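Long-range contact in catabolite control protein A (PDB 2O20), which probably acts as a global DNA-binding transcription regulator of carbon catabolite repression and activation: residues V68-I73 with L98-N103. The protein carries 1 engineered substitution. Numbering follows the deposited sequence.
Sequences VILPTI and LANSDN
L98 lies beside V68, both side chains on the same face of the sheet, and its CD2 packs 3.7 Å from V68 CB. The two belong to parallel neighbouring strands of a beta-alpha-beta unit, 65-70 and 95-100 joined through helix 76-91, in the periplasmic-binding-protein-like domain of this LacI-family regulator. A99, whose methyl group emerges on the opposite face together with I69, makes two of the three parallel-strand bonds, giving its N to V68 O and taking L70 N on its own O at a nearly straight 170°. At N100 the side chain crosses to the loop beyond the first strand. With CG anti to the carbonyl carbon (chi1 -64°), OD1 reaches I73 N at 3.0 Å, the donor tilted 29° from the amide plane, and ties the loop after strand 65-70 back to strand 95-100. S101 N bonds L70 O and so completes the L70/N100 bridge, the last of the parallel pairing, while S101 CB touches I69 CG2 at 3.9 Å. D102 N carries the bonding beyond the strand ends with a short bond to P71 O, 2.7 Å, arriving in the carbonyl plane on a lone pair. The D102 carboxylate is shared between K107 and R83 of the second subunit, so the loop after strand 95-100 also borders the dimer interface, where I73 and L98 each pack on their own counterparts. N103 lays its side chain obliquely across the P71 ring, and its backbone N closes an ST turn on S101 OG at 3.0 Å.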
loop_
_atom_site.group_PDB
_atom_site.type_symbol
_atom_site.label_atom_id
_atom_site.label_comp_id
_atom_site.label_asym_id
_atom_site.label_seq_id
_atom_site.Cartn_x
_atom_site.Cartn_y
_atom_site.Cartn_z
ATOM N N VAL D 68 -8.287 12.761 10.468
ATOM C CA VAL D 68 -8.296 11.296 10.235
ATOM C C VAL D 68 -7.029 10.681 10.803
ATOM O O VAL D 68 -5.919 11.015 10.387
ATOM C CB VAL D 68 -8.391 10.949 8.717
ATOM C CG1 VAL D 68 -8.537 9.450 8.501
ATOM C CG2 VAL D 68 -9.545 11.713 8.046
ATOM N N ILE D 69 -7.214 9.750 11.726
ATOM C CA ILE D 69 -6.127 9.052 12.399
ATOM C C ILE D 69 -6.132 7.626 11.909
ATOM O O ILE D 69 -7.174 6.976 11.933
ATOM C CB ILE D 69 -6.309 9.023 13.921
ATOM C CG1 ILE D 69 -6.551 10.439 14.415
ATOM C CG2 ILE D 69 -5.055 8.371 14.581
ATOM C CD1 ILE D 69 -6.860 10.569 15.849
ATOM N N LEU D 70 -4.968 7.160 11.456
ATOM C CA LEU D 70 -4.801 5.765 11.016
ATOM C C LEU D 70 -3.415 5.308 11.433
ATOM O O LEU D 70 -2.541 6.151 11.622
ATOM C CB LEU D 70 -4.976 5.625 9.485
ATOM C CG LEU D 70 -4.008 6.372 8.552
ATOM C CD1 LEU D 70 -4.041 5.762 7.105
ATOM C CD2 LEU D 70 -4.286 7.868 8.458
ATOM N N PRO D 71 -3.229 3.994 11.659
ATOM C CA PRO D 71 -1.891 3.520 12.063
ATOM C C PRO D 71 -0.790 3.946 11.078
ATOM O O PRO D 71 0.215 4.543 11.469
ATOM C CB PRO D 71 -2.082 2.010 12.068
ATOM C CG PRO D 71 -3.473 1.858 12.489
ATOM C CD PRO D 71 -4.201 2.895 11.725
ATOM N N THR D 72 -0.988 3.654 9.798
ATOM C CA THR D 72 -0.011 4.073 8.785
ATOM C C THR D 72 -0.607 4.077 7.384
ATOM O O THR D 72 -1.430 3.240 7.024
ATOM C CB THR D 72 1.285 3.188 8.807
ATOM O OG1 THR D 72 2.208 3.611 7.791
ATOM C CG2 THR D 72 0.944 1.732 8.610
ATOM N N ILE D 73 -0.191 5.076 6.621
ATOM C CA ILE D 73 -0.516 5.191 5.209
ATOM C C ILE D 73 0.026 4.034 4.322
ATOM O O ILE D 73 -0.532 3.759 3.238
ATOM C CB ILE D 73 -0.020 6.593 4.679
ATOM C CG1 ILE D 73 -0.751 6.984 3.408
ATOM C CG2 ILE D 73 1.457 6.638 4.523
ATOM C CD1 ILE D 73 -2.154 7.486 3.689
ATOM N N LEU D 98 -4.504 14.178 7.669
ATOM C CA LEU D 98 -4.233 12.782 7.959
ATOM C C LEU D 98 -3.072 12.666 8.946
ATOM O O LEU D 98 -2.058 13.339 8.795
ATOM C CB LEU D 98 -3.884 12.011 6.675
ATOM C CG LEU D 98 -4.814 12.076 5.452
ATOM C CD1 LEU D 98 -4.231 11.220 4.342
ATOM C CD2 LEU D 98 -6.219 11.623 5.759
ATOM N N ALA D 99 -3.204 11.779 9.921
ATOM C CA ALA D 99 -2.145 11.595 10.907
ATOM C C ALA D 99 -1.865 10.109 11.086
ATOM O O ALA D 99 -2.793 9.314 11.201
ATOM C CB ALA D 99 -2.550 12.208 12.191
ATOM N N ASN D 100 -0.584 9.746 11.122
ATOM C CA ASN D 100 -0.165 8.365 11.352
ATOM C C ASN D 100 0.101 8.150 12.836
ATOM O O ASN D 100 0.882 8.898 13.441
ATOM C CB ASN D 100 1.141 8.068 10.601
ATOM C CG ASN D 100 0.987 8.164 9.081
ATOM O OD1 ASN D 100 0.218 7.408 8.453
ATOM N ND2 ASN D 100 1.703 9.111 8.487
ATOM N N SER D 101 -0.519 7.121 13.408
ATOM C CA SER D 101 -0.383 6.798 14.829
ATOM C C SER D 101 0.545 5.616 15.122
ATOM O O SER D 101 0.919 5.435 16.277
ATOM C CB SER D 101 -1.742 6.428 15.398
ATOM O OG SER D 101 -2.130 5.122 14.979
ATOM N N ASP D 102 0.845 4.801 14.098
ATOM C CA ASP D 102 1.604 3.547 14.240
ATOM C C ASP D 102 0.992 2.625 15.312
ATOM O O ASP D 102 1.698 1.809 15.916
ATOM C CB ASP D 102 3.089 3.829 14.533
ATOM C CG ASP D 102 3.765 4.599 13.405
ATOM O OD1 ASP D 102 3.738 4.110 12.254
ATOM O OD2 ASP D 102 4.286 5.698 13.657
ATOM N N ASN D 103 -0.318 2.772 15.540
ATOM C CA ASN D 103 -0.998 2.078 16.639
ATOM C C ASN D 103 -0.383 2.227 18.047
ATOM O O ASN D 103 -0.468 1.308 18.879
ATOM C CB ASN D 103 -1.097 0.595 16.289
ATOM C CG ASN D 103 -2.340 0.264 15.551
ATOM O OD1 ASN D 103 -2.293 -0.502 14.611
ATOM N ND2 ASN D 103 -3.481 0.814 15.984
#